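Side-chain contacts in YlmD (Geobacillus stearothermophilus, PDB 6T1B), which catalyses the phosphorolysis of adenosine, inosine and S-methyl-5'-thioadenosine, also deaminates adenosine, and depends on zinc: residues A[225-229]-A[230-234]; A[42-46]-A[47-51]; A[185-188]-A[189-193]; A[61-64]-A[65-69]. All coordinates share one frame; numbering follows the deposited sequence.

Interaction 1: A[225-229]-A[230-234]; sequences LQLLA and AGVPN
Leu228 keeps CG anti to its own carbonyl carbon (chi1 -71°), which carries the CD2 branch beyond the end of helix 219-229 to the returning chain, where CD2 lies 3.5 Å from Asn234 CA and meets Val232 O as well. Val232 answers with CG1 anti to its backbone N (chi1 -180°), which leaves CG2 on the side of that N, close to the Leu227 carbonyl; Val232 CB stands 4.3 Å from Leu227 CB, an apolar pair five residues apart in sequence. The backbone explains how they come to meet. Ala230 N still makes the regular helical bond to Gln226 O at 2.9 Å, and Gly231 then takes a positive phi, reversing the chain. Two bonds secure the reversal: the 6→1 bond of Val232 N to Leu227 O at 3.0 Å and the 5→2 bond of Gly231 N to Leu228 O, also 3.0 Å. The second donor sits well above the carbonyl plane, 63° out of it, and water 1 gives the same Leu228 O a further hydrogen at 2.9 Å while donating another to Val232 O, 3.2 Å away. Any side chain at Gly231 would press on the carbonyl O of Ala230. Outside this turn, Leu227 and Val232 both pack on Val158 of helix 153-163 and on Ile237 of strand 237-239, while Asn234 OD1 reaches back to Arg224. The bond pair, a glycine of positive phi and an apolar pair bracketing the turn together make a Schellman motif, here ending the helix before the chain enters an edge strand of a mixed sheet.

Interaction 2: A[42-46]-A[47-51]; sequences SLNMG and LHVGD. With NOS (inosine), chain B.
Asn44 and Asp51 approach from opposite directions, and the amide hands one N-H to the carboxylate: ND2 to Asp51 OD2 is 2.8 Å and almost straight at 177°. The acceptor lies in the amide plane and is met on its anti side; Ser36 OG also bonds to it. With CG anti to the backbone N (chi1 172°), Asn44 can turn OD1 back to Gly46 N at 3.0 Å, from above the carbonyl plane, while Arg263 N bonds to the same oxygen. Replacing Asn44 by an alanine removes the amide; Asp51 OD2 would probably be left with Ser36, and the N-H groups of Gly46 and Arg263 would lose their shared acceptor. Gly46 CA passes 3.5 Å from inosine N7, so close that a CB would collide with it; Gly46 O receives water 2 at 2.8 Å, and the water accepts from Val49 N and Asp51 N. Leu47 uses its backbone, N to inosine O6 at 2.8 Å, while its side chain packs on Val56 of helix 53-67. Val49 divides its branches, CG2 3.6 Å from Gly46 O and CG1 3.3 Å from inosine C8. The Asx turn at Asn44 thus shapes a loop that lines the purine edge of the nucleoside pocket.

Interaction 3: A[185-188]-A[189-193]; sequences YTVD and DRVVD
At Asp188 the chain passes from strand 186-187 into helix 189-195, and Asp188 O accepts the first full-turn helical bond, from Val192 N at 3.3 Å. Asp188 occupies the N-cap. Its CG is placed between the backbone N and the carbonyl carbon (chi1 57°), which folds the carboxylate over the opening turn, where OD1 accepts from Val191 N at 3.2 Å. The donor arrives nearly along the C-O axis of OD1, with an angle of 157° at the hydrogen; the same N-H makes a second, weak bond to Asp188 O. OD1 also rests 3.3 Å from Arg190 CB, while Arg190 NE, at 4.2 Å from OD1, is too far for a salt bridge. With an alanine at Asp188 the side-chain acceptor of Val191 N would be gone, which would probably leave that N-H with its weak bond to Asp188 O and loosen the first turn. Next to the cap, Val187 CB meets Val191 CB at 3.7 Å, the two side chains crossing at about a right angle, and Val187 CG2 touches Val192 CG1 at 3.8 Å. The latter pair, one residue before the cap and the fourth residue after it, is a hydrophobic staple. Val187 CG1 also lies over one face of the Tyr185 ring, displaced from its centre. Beyond the segments Val191 packs on Leu217 and Trp146, Val192 on Tyr215, whose OH bonds to Asp189 OD1. A carboxylate held at the positive end of the helix, with an arginine close by, is likely to be favoured in its ionised form.

Interaction 4: A[61-64]-A[65-69]; sequences RRLA and EWLAF
Arg62 turns its CG anti to the backbone N (chi1 -177°), carrying the chain from CB across the Trp66 indole four residues on. CG lies 3.3 Å above one face of that ring, nearer its border than its middle, and 3.6 Å from Trp66 CZ2. CD, after the first bend, is 3.8 Å from both Trp66 NE1 and Glu65 OE1. A second bend sets the guanidinium at 24° to the indole plane, and there NH2 closes a salt bridge with Glu65 OE1 at 3.1 Å, using the syn lone pair of the carboxylate; the guanidinium and carboxylate planes are nearly perpendicular. NH1 has a long, weak ion pair with Glu35. This flank belongs to the C-terminal end of helix 53-67, which closes in a Schellman motif: Ala68 takes positive phi, Phe69 N bonds to Ala64 O at 3.0 Å, and Ala68 N to Glu65 O. Another flank of the same helix end is apolar, with Leu63 CD1 3.6 Å from Leu67 CG and 3.8 Å from Trp66 CE3. Both leucines pack on Phe267 of strand 264-269, and Leu63 reaches Leu265 and Trp74 of the same mixed sheet.

In the fold
Along the chain the order is interaction 2, interaction 4, interaction 3, interaction 1. The first two are neighbours, their centres 17 Å apart: the loop 42-51 leads into helix 53-67, whose end, interaction 4, packs on strand 264-269 of one six-stranded sheet, and Met45 CE touches Leu63 CB at 3.6 Å. Interaction 3 starts from strand 186-187 of the three-stranded sheet, and interaction 1, 23 Å from it between centres, runs on to strand 237-239 of the other six-stranded sheet. Interaction 1 stands across the chain's centre from both 2 and 4. Two helix ends and one helix start are set by local turns or caps, whereas interaction 2 alone holds residues of the inosine pocket.

Interaction 1: A[225-229]-A[230-234]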
loop_
_atom_site.group_PDB
_atom_site.type_symbol
_atom_site.label_atom_id
_atom_site.label_comp_id
_atom_site.label_asym_id
_atom_site.label_seq_id
_atom_site.Cartn_x
_atom_site.Cartn_y
_atom_site.Cartn_z
ATOM N N LEU A 225 2.405 -3.363 -14.813
ATOM C CA LEU A 225 3.048 -3.074 -16.090
ATOM C C LEU A 225 4.210 -2.110 -15.909
ATOM O O LEU A 225 5.260 -2.258 -16.545
ATOM C CB LEU A 225 2.015 -2.515 -17.071
ATOM C CG LEU A 225 0.935 -3.498 -17.524
ATOM C CD1 LEU A 225 -0.180 -2.747 -18.251
ATOM C CD2 LEU A 225 1.503 -4.560 -18.414
ATOM N N GLN A 226 4.049 -1.122 -15.023
ATOM C CA GLN A 226 5.149 -0.205 -14.747
ATOM C C GLN A 226 6.328 -0.938 -14.117
ATOM O O GLN A 226 7.479 -0.671 -14.462
ATOM C CB GLN A 226 4.705 0.932 -13.835
ATOM C CG GLN A 226 3.870 1.985 -14.546
ATOM C CD GLN A 226 3.509 3.148 -13.632
ATOM O OE1 GLN A 226 4.054 3.290 -12.548
ATOM N NE2 GLN A 226 2.603 4.000 -14.095
ATOM N N LEU A 227 6.053 -1.833 -13.157
ATOM C CA LEU A 227 7.133 -2.563 -12.500
ATOM C C LEU A 227 7.882 -3.436 -13.486
ATOM O O LEU A 227 9.113 -3.527 -13.431
ATOM C CB LEU A 227 6.583 -3.422 -11.368
ATOM C CG LEU A 227 6.087 -2.606 -10.187
ATOM C CD1 LEU A 227 5.151 -3.438 -9.323
ATOM C CD2 LEU A 227 7.227 -2.093 -9.329
ATOM N N LEU A 228 7.150 -4.110 -14.374
ATOM C CA LEU A 228 7.791 -4.897 -15.418
ATOM C C LEU A 228 8.698 -4.019 -16.261
ATOM O O LEU A 228 9.842 -4.378 -16.542
ATOM C CB LEU A 228 6.721 -5.558 -16.286
ATOM C CG LEU A 228 5.948 -6.680 -15.613
ATOM C CD1 LEU A 228 4.646 -6.982 -16.361
ATOM C CD2 LEU A 228 6.823 -7.924 -15.511
ATOM N N ALA A 229 8.206 -2.841 -16.649
ATOM C CA ALA A 229 9.011 -1.940 -17.474
ATOM C C ALA A 229 10.248 -1.449 -16.738
ATOM O O ALA A 229 11.279 -1.184 -17.367
ATOM C CB ALA A 229 8.161 -0.745 -17.914
ATOM N N ALA A 230 10.175 -1.333 -15.409
ATOM C CA ALA A 230 11.328 -0.921 -14.612
ATOM C C ALA A 230 12.320 -2.051 -14.361
ATOM O O ALA A 230 13.379 -1.810 -13.775
ATOM C CB ALA A 230 10.854 -0.346 -13.272
ATOM N N GLY A 231 12.014 -3.275 -14.790
ATOM C CA GLY A 231 12.936 -4.381 -14.687
ATOM C C GLY A 231 12.592 -5.445 -13.672
ATOM O O GLY A 231 13.317 -6.435 -13.560
ATOM N N VAL A 232 11.522 -5.297 -12.925
ATOM C CA VAL A 232 11.179 -6.344 -11.953
ATOM C C VAL A 232 10.650 -7.555 -12.711
ATOM O O VAL A 232 9.707 -7.412 -13.507
ATOM C CB VAL A 232 10.138 -5.845 -10.961
ATOM C CG1 VAL A 232 9.815 -6.944 -9.970
ATOM C CG2 VAL A 232 10.642 -4.586 -10.236
ATOM N N PRO A 233 11.181 -8.750 -12.480
ATOM C CA PRO A 233 10.752 -9.909 -13.276
ATOM C C PRO A 233 9.290 -10.255 -13.028
ATOM O O PRO A 233 8.802 -10.187 -11.893
ATOM C CB PRO A 233 11.668 -11.040 -12.790
ATOM C CG PRO A 233 12.886 -10.337 -12.263
ATOM C CD PRO A 233 12.346 -9.076 -11.627
ATOM N N ASN A 234 8.629 -10.703 -14.107
ATOM C CA ASN A 234 7.224 -11.102 -14.041
ATOM C C ASN A 234 6.974 -12.072 -12.893
ATOM O O ASN A 234 6.001 -11.930 -12.151
ATOM C CB ASN A 234 6.836 -11.723 -15.384
ATOM C CG ASN A 234 5.402 -12.204 -15.437
ATOM O OD1 ASN A 234 4.477 -11.444 -15.158
ATOM N ND2 ASN A 234 5.215 -13.474 -15.798
HETATM O O HOH W 1 10.640 -7.201 -16.515
#

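Interaction 2: A[42-46]-A[47-51]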
loop_
_atom_site.group_PDB
_atom_site.type_symbol
_atom_site.label_atom_id
_atom_site.label_comp_id
_atom_site.label_asym_id
_atom_site.label_seq_id
_atom_site.Cartn_x
_atom_site.Cartn_y
_atom_site.Cartn_z
ATOM N N SER A 42 -14.683 -0.801 12.320
ATOM C CA SER A 42 -14.232 -0.458 13.673
ATOM C C SER A 42 -12.700 -0.268 13.759
ATOM O O SER A 42 -12.225 0.537 14.559
ATOM C CB SER A 42 -14.620 -1.505 14.711
ATOM O OG SER A 42 -14.052 -2.771 14.436
ATOM N N LEU A 43 -11.914 -1.004 12.964
ATOM C CA LEU A 43 -10.447 -0.910 13.032
ATOM C C LEU A 43 -9.913 0.148 12.074
ATOM O O LEU A 43 -9.095 -0.105 11.194
ATOM C CB LEU A 43 -9.796 -2.264 12.787
ATOM C CG LEU A 43 -8.351 -2.391 13.241
ATOM C CD1 LEU A 43 -8.223 -2.486 14.740
ATOM C CD2 LEU A 43 -7.680 -3.575 12.573
ATOM N N ASN A 44 -10.388 1.376 12.269
ATOM C CA ASN A 44 -9.915 2.483 11.469
ATOM C C ASN A 44 -8.514 2.861 11.907
ATOM O O ASN A 44 -8.301 3.247 13.064
ATOM C CB ASN A 44 -10.810 3.695 11.585
ATOM C CG ASN A 44 -10.205 4.871 10.899
ATOM O OD1 ASN A 44 -9.571 4.744 9.847
ATOM N ND2 ASN A 44 -10.344 6.032 11.497
ATOM N N MET A 45 -7.571 2.781 10.986
ATOM C CA MET A 45 -6.181 3.125 11.274
ATOM C C MET A 45 -5.782 4.537 10.867
ATOM O O MET A 45 -4.634 4.946 11.131
ATOM C CB MET A 45 -5.270 2.121 10.575
ATOM C CG MET A 45 -5.576 0.707 10.943
ATOM S SD MET A 45 -5.400 0.458 12.741
ATOM C CE MET A 45 -4.882 -1.214 12.867
ATOM N N GLY A 46 -6.666 5.283 10.212
ATOM C CA GLY A 46 -6.328 6.579 9.667
ATOM C C GLY A 46 -6.573 7.685 10.670
ATOM O O GLY A 46 -7.668 7.807 11.218
ATOM N N LEU A 47 -5.536 8.484 10.921
ATOM C CA LEU A 47 -5.587 9.629 11.809
ATOM C C LEU A 47 -6.078 10.897 11.130
ATOM O O LEU A 47 -6.284 11.902 11.819
ATOM C CB LEU A 47 -4.195 9.910 12.394
ATOM C CG LEU A 47 -3.715 8.830 13.378
ATOM C CD1 LEU A 47 -2.221 8.979 13.610
ATOM C CD2 LEU A 47 -4.501 8.914 14.671
ATOM N N HIS A 48 -6.243 10.895 9.805
ATOM C CA HIS A 48 -6.656 12.106 9.119
ATOM C C HIS A 48 -7.936 11.918 8.320
ATOM O O HIS A 48 -8.042 12.363 7.179
ATOM C CB HIS A 48 -5.576 12.700 8.212
ATOM C CG HIS A 48 -5.888 14.098 7.744
ATOM N ND1 HIS A 48 -5.833 15.195 8.580
ATOM C CD2 HIS A 48 -6.305 14.570 6.542
ATOM C CE1 HIS A 48 -6.163 16.285 7.907
ATOM N NE2 HIS A 48 -6.459 15.931 6.668
ATOM N N VAL A 49 -8.918 11.251 8.921
ATOM C CA VAL A 49 -10.214 11.079 8.290
ATOM C C VAL A 49 -11.351 11.596 9.150
ATOM O O VAL A 49 -12.515 11.393 8.808
ATOM C CB VAL A 49 -10.485 9.623 7.861
ATOM C CG1 VAL A 49 -9.536 9.213 6.775
ATOM C CG2 VAL A 49 -10.416 8.677 9.052
ATOM N N GLY A 50 -11.049 12.268 10.261
ATOM C CA GLY A 50 -12.077 12.839 11.098
ATOM C C GLY A 50 -12.607 11.914 12.167
ATOM O O GLY A 50 -13.638 12.216 12.770
ATOM N N ASP A 51 -11.941 10.792 12.409
ATOM C CA ASP A 51 -12.296 9.900 13.499
ATOM C C ASP A 51 -11.714 10.404 14.823
ATOM O O ASP A 51 -10.844 11.278 14.878
ATOM C CB ASP A 51 -11.796 8.491 13.152
ATOM C CG ASP A 51 -12.396 7.381 13.996
ATOM O OD1 ASP A 51 -13.342 7.601 14.778
ATOM O OD2 ASP A 51 -11.886 6.254 13.839
HETATM N N9 NOS B . -5.490 9.584 5.332
HETATM C C4 NOS B . -4.293 9.192 5.803
HETATM N N3 NOS B . -2.969 8.976 5.173
HETATM C C2 NOS B . -1.855 8.586 5.990
HETATM N N1 NOS B . -1.995 8.397 7.406
HETATM C C6 NOS B . -3.234 8.587 8.059
HETATM O O6 NOS B . -3.289 8.399 9.244
HETATM C C5 NOS B . -4.414 9.005 7.159
HETATM N N7 NOS B . -5.655 9.220 7.467
HETATM C C8 NOS B . -6.326 9.584 6.377
HETATM C "C5'" NOS B . -4.477 7.288 1.839
HETATM O "O5'" NOS B . -5.123 6.274 1.074
HETATM C "C4'" NOS B . -5.356 8.506 1.975
HETATM O "O4'" NOS B . -5.883 8.539 3.319
HETATM C "C1'" NOS B . -5.687 9.816 3.890
HETATM C "C2'" NOS B . -4.531 10.458 3.129
HETATM O "O2'" NOS B . -4.659 11.873 3.132
HETATM C "C3'" NOS B . -4.676 9.855 1.730
HETATM O "O3'" NOS B . -5.546 10.682 0.939
HETATM O O HOH W 2 -9.063 10.149 11.754
#

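Interaction 3: A[185-188]-A[189-193]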
loop_
_atom_site.group_PDB
_atom_site.type_symbol
_atom_site.label_atom_id
_atom_site.label_comp_id
_atom_site.label_asym_id
_atom_site.label_seq_id
_atom_site.Cartn_x
_atom_site.Cartn_y
_atom_site.Cartn_z
ATOM N N TYR A 185 -14.238 0.597 -10.364
ATOM C CA TYR A 185 -13.542 1.874 -10.494
ATOM C C TYR A 185 -13.661 2.356 -11.933
ATOM O O TYR A 185 -12.991 1.823 -12.828
ATOM C CB TYR A 185 -12.074 1.719 -10.109
ATOM C CG TYR A 185 -11.304 3.014 -9.930
ATOM C CD1 TYR A 185 -11.934 4.203 -9.586
ATOM C CD2 TYR A 185 -9.925 3.032 -10.095
ATOM C CE1 TYR A 185 -11.201 5.378 -9.416
ATOM C CE2 TYR A 185 -9.192 4.186 -9.924
ATOM C CZ TYR A 185 -9.832 5.355 -9.588
ATOM O OH TYR A 185 -9.101 6.513 -9.429
ATOM N N THR A 186 -14.503 3.354 -12.155
ATOM C CA THR A 186 -14.714 3.949 -13.468
ATOM C C THR A 186 -14.179 5.372 -13.450
ATOM O O THR A 186 -14.498 6.146 -12.543
ATOM C CB THR A 186 -16.200 3.950 -13.832
ATOM O OG1 THR A 186 -16.669 2.594 -13.912
ATOM C CG2 THR A 186 -16.430 4.643 -15.178
ATOM N N VAL A 187 -13.371 5.710 -14.452
ATOM C CA VAL A 187 -12.706 7.005 -14.548
ATOM C C VAL A 187 -12.953 7.587 -15.937
ATOM O O VAL A 187 -13.525 6.940 -16.823
ATOM C CB VAL A 187 -11.201 6.919 -14.250
ATOM C CG1 VAL A 187 -10.983 6.282 -12.886
ATOM C CG2 VAL A 187 -10.474 6.139 -15.355
ATOM N N ASP A 188 -12.496 8.826 -16.128
ATOM C CA ASP A 188 -12.716 9.575 -17.359
ATOM C C ASP A 188 -11.432 9.693 -18.177
ATOM O O ASP A 188 -10.371 9.191 -17.799
ATOM C CB ASP A 188 -13.328 10.956 -17.055
ATOM C CG ASP A 188 -12.471 11.786 -16.115
ATOM O OD1 ASP A 188 -11.263 11.501 -15.976
ATOM O OD2 ASP A 188 -13.017 12.727 -15.497
ATOM N N ASP A 189 -11.543 10.356 -19.333
ATOM C CA ASP A 189 -10.390 10.490 -20.223
ATOM C C ASP A 189 -9.216 11.169 -19.531
ATOM O O ASP A 189 -8.058 10.862 -19.829
ATOM C CB ASP A 189 -10.769 11.293 -21.461
ATOM C CG ASP A 189 -11.631 10.511 -22.405
ATOM O OD1 ASP A 189 -11.156 9.457 -22.884
ATOM O OD2 ASP A 189 -12.781 10.927 -22.646
ATOM N N ARG A 190 -9.493 12.110 -18.633
ATOM C CA ARG A 190 -8.417 12.798 -17.930
ATOM C C ARG A 190 -7.518 11.801 -17.215
ATOM O O ARG A 190 -6.284 11.870 -17.312
ATOM C CB ARG A 190 -9.026 13.789 -16.937
ATOM C CG ARG A 190 -8.026 14.648 -16.194
ATOM C CD ARG A 190 -7.589 13.999 -14.894
ATOM N NE ARG A 190 -8.628 13.978 -13.864
ATOM C CZ ARG A 190 -8.753 14.894 -12.906
ATOM N NH1 ARG A 190 -9.711 14.785 -11.996
ATOM N NH2 ARG A 190 -7.913 15.917 -12.853
ATOM N N VAL A 191 -8.119 10.861 -16.485
ATOM C CA VAL A 191 -7.321 9.904 -15.731
ATOM C C VAL A 191 -6.536 9.001 -16.675
ATOM O O VAL A 191 -5.316 8.852 -16.543
ATOM C CB VAL A 191 -8.202 9.100 -14.762
ATOM C CG1 VAL A 191 -7.392 7.973 -14.128
ATOM C CG2 VAL A 191 -8.746 10.011 -13.698
ATOM N N VAL A 192 -7.213 8.379 -17.640
ATOM C CA VAL A 192 -6.488 7.442 -18.491
ATOM C C VAL A 192 -5.417 8.174 -19.295
ATOM O O VAL A 192 -4.313 7.650 -19.499
ATOM C CB VAL A 192 -7.437 6.595 -19.358
ATOM C CG1 VAL A 192 -8.341 5.737 -18.457
ATOM C CG2 VAL A 192 -8.248 7.450 -20.288
ATOM N N ASP A 193 -5.709 9.409 -19.733
ATOM C CA ASP A 193 -4.721 10.177 -20.484
ATOM C C ASP A 193 -3.467 10.438 -19.656
ATOM O O ASP A 193 -2.354 10.468 -20.198
ATOM C CB ASP A 193 -5.322 11.500 -20.966
ATOM C CG ASP A 193 -6.309 11.316 -22.096
ATOM O OD1 ASP A 193 -6.275 10.254 -22.751
ATOM O OD2 ASP A 193 -7.113 12.239 -22.342
#

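Interaction 4: A[61-64]-A[65-69]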
loop_
_atom_site.group_PDB
_atom_site.type_symbol
_atom_site.label_atom_id
_atom_site.label_comp_id
_atom_site.label_asym_id
_atom_site.label_seq_id
_atom_site.Cartn_x
_atom_site.Cartn_y
_atom_site.Cartn_z
ATOM N N ARG A 61 -2.561 0.496 18.422
ATOM C CA ARG A 61 -1.983 -0.300 19.500
ATOM C C ARG A 61 -2.453 -1.747 19.428
ATOM O O ARG A 61 -1.693 -2.667 19.757
ATOM C CB ARG A 61 -2.332 0.308 20.862
ATOM C CG ARG A 61 -1.633 1.646 21.102
ATOM C CD ARG A 61 -1.614 2.059 22.542
ATOM N NE ARG A 61 -0.670 3.154 22.762
ATOM C CZ ARG A 61 0.658 3.048 22.701
ATOM N NH1 ARG A 61 1.413 4.114 22.924
ATOM N NH2 ARG A 61 1.238 1.891 22.406
ATOM N N ARG A 62 -3.692 -1.970 18.999
ATOM C CA ARG A 62 -4.211 -3.332 18.895
ATOM C C ARG A 62 -3.454 -4.118 17.826
ATOM O O ARG A 62 -3.000 -5.238 18.075
ATOM C CB ARG A 62 -5.706 -3.287 18.601
ATOM C CG ARG A 62 -6.376 -4.645 18.543
ATOM C CD ARG A 62 -6.506 -5.230 19.916
ATOM N NE ARG A 62 -7.570 -4.576 20.659
ATOM C CZ ARG A 62 -7.689 -4.614 21.980
ATOM N NH1 ARG A 62 -8.707 -3.999 22.554
ATOM N NH2 ARG A 62 -6.781 -5.247 22.724
ATOM N N LEU A 63 -3.258 -3.525 16.651
ATOM C CA LEU A 63 -2.444 -4.177 15.619
ATOM C C LEU A 63 -1.027 -4.433 16.133
ATOM O O LEU A 63 -0.458 -5.510 15.915
ATOM C CB LEU A 63 -2.390 -3.343 14.341
ATOM C CG LEU A 63 -1.470 -3.929 13.257
ATOM C CD1 LEU A 63 -1.957 -5.317 12.817
ATOM C CD2 LEU A 63 -1.331 -2.993 12.067
ATOM N N ALA A 64 -0.436 -3.447 16.809
ATOM C CA ALA A 64 0.892 -3.637 17.375
ATOM C C ALA A 64 0.941 -4.862 18.283
ATOM O O ALA A 64 1.926 -5.602 18.281
ATOM C CB ALA A 64 1.359 -2.382 18.121
ATOM N N GLU A 65 -0.122 -5.094 19.055
ATOM C CA GLU A 65 -0.220 -6.278 19.908
ATOM C C GLU A 65 -0.317 -7.541 19.062
ATOM O O GLU A 65 0.405 -8.514 19.306
ATOM C CB GLU A 65 -1.439 -6.094 20.823
ATOM C CG GLU A 65 -1.937 -7.313 21.588
ATOM C CD GLU A 65 -3.356 -7.096 22.133
ATOM O OE1 GLU A 65 -3.729 -5.926 22.377
ATOM O OE2 GLU A 65 -4.108 -8.081 22.299
ATOM N N TRP A 66 -1.168 -7.533 18.040
ATOM C CA TRP A 66 -1.292 -8.709 17.186
ATOM C C TRP A 66 0.033 -9.061 16.514
ATOM O O TRP A 66 0.378 -10.246 16.382
ATOM C CB TRP A 66 -2.339 -8.462 16.106
ATOM C CG TRP A 66 -3.732 -8.260 16.568
ATOM C CD1 TRP A 66 -4.273 -8.592 17.792
ATOM C CD2 TRP A 66 -4.784 -7.678 15.798
ATOM N NE1 TRP A 66 -5.601 -8.237 17.812
ATOM C CE2 TRP A 66 -5.943 -7.686 16.607
ATOM C CE3 TRP A 66 -4.867 -7.168 14.505
ATOM C CZ2 TRP A 66 -7.163 -7.174 16.154
ATOM C CZ3 TRP A 66 -6.076 -6.665 14.053
ATOM C CH2 TRP A 66 -7.219 -6.688 14.891
ATOM N N LEU A 67 0.784 -8.060 16.092
ATOM C CA LEU A 67 2.024 -8.274 15.363
ATOM C C LEU A 67 3.235 -8.414 16.280
ATOM O O LEU A 67 4.324 -8.727 15.791
ATOM C CB LEU A 67 2.286 -7.104 14.431
ATOM C CG LEU A 67 1.256 -6.799 13.340
ATOM C CD1 LEU A 67 1.717 -5.630 12.503
ATOM C CD2 LEU A 67 1.018 -8.034 12.472
ATOM N N ALA A 68 3.090 -8.149 17.570
ATOM C CA ALA A 68 4.232 -8.032 18.461
ATOM C C ALA A 68 5.279 -7.094 17.867
ATOM O O ALA A 68 6.463 -7.409 17.799
ATOM C CB ALA A 68 4.827 -9.411 18.760
ATOM N N PHE A 69 4.818 -5.919 17.441
ATOM C CA PHE A 69 5.651 -4.932 16.748
ATOM C C PHE A 69 5.196 -3.574 17.271
ATOM O O PHE A 69 4.248 -2.976 16.751
ATOM C CB PHE A 69 5.513 -5.051 15.231
ATOM C CG PHE A 69 6.776 -4.744 14.478
ATOM C CD1 PHE A 69 7.330 -5.676 13.605
ATOM C CD2 PHE A 69 7.425 -3.536 14.655
ATOM C CE1 PHE A 69 8.504 -5.391 12.915
ATOM C CE2 PHE A 69 8.596 -3.248 13.967
ATOM C CZ PHE A 69 9.120 -4.163 13.087
#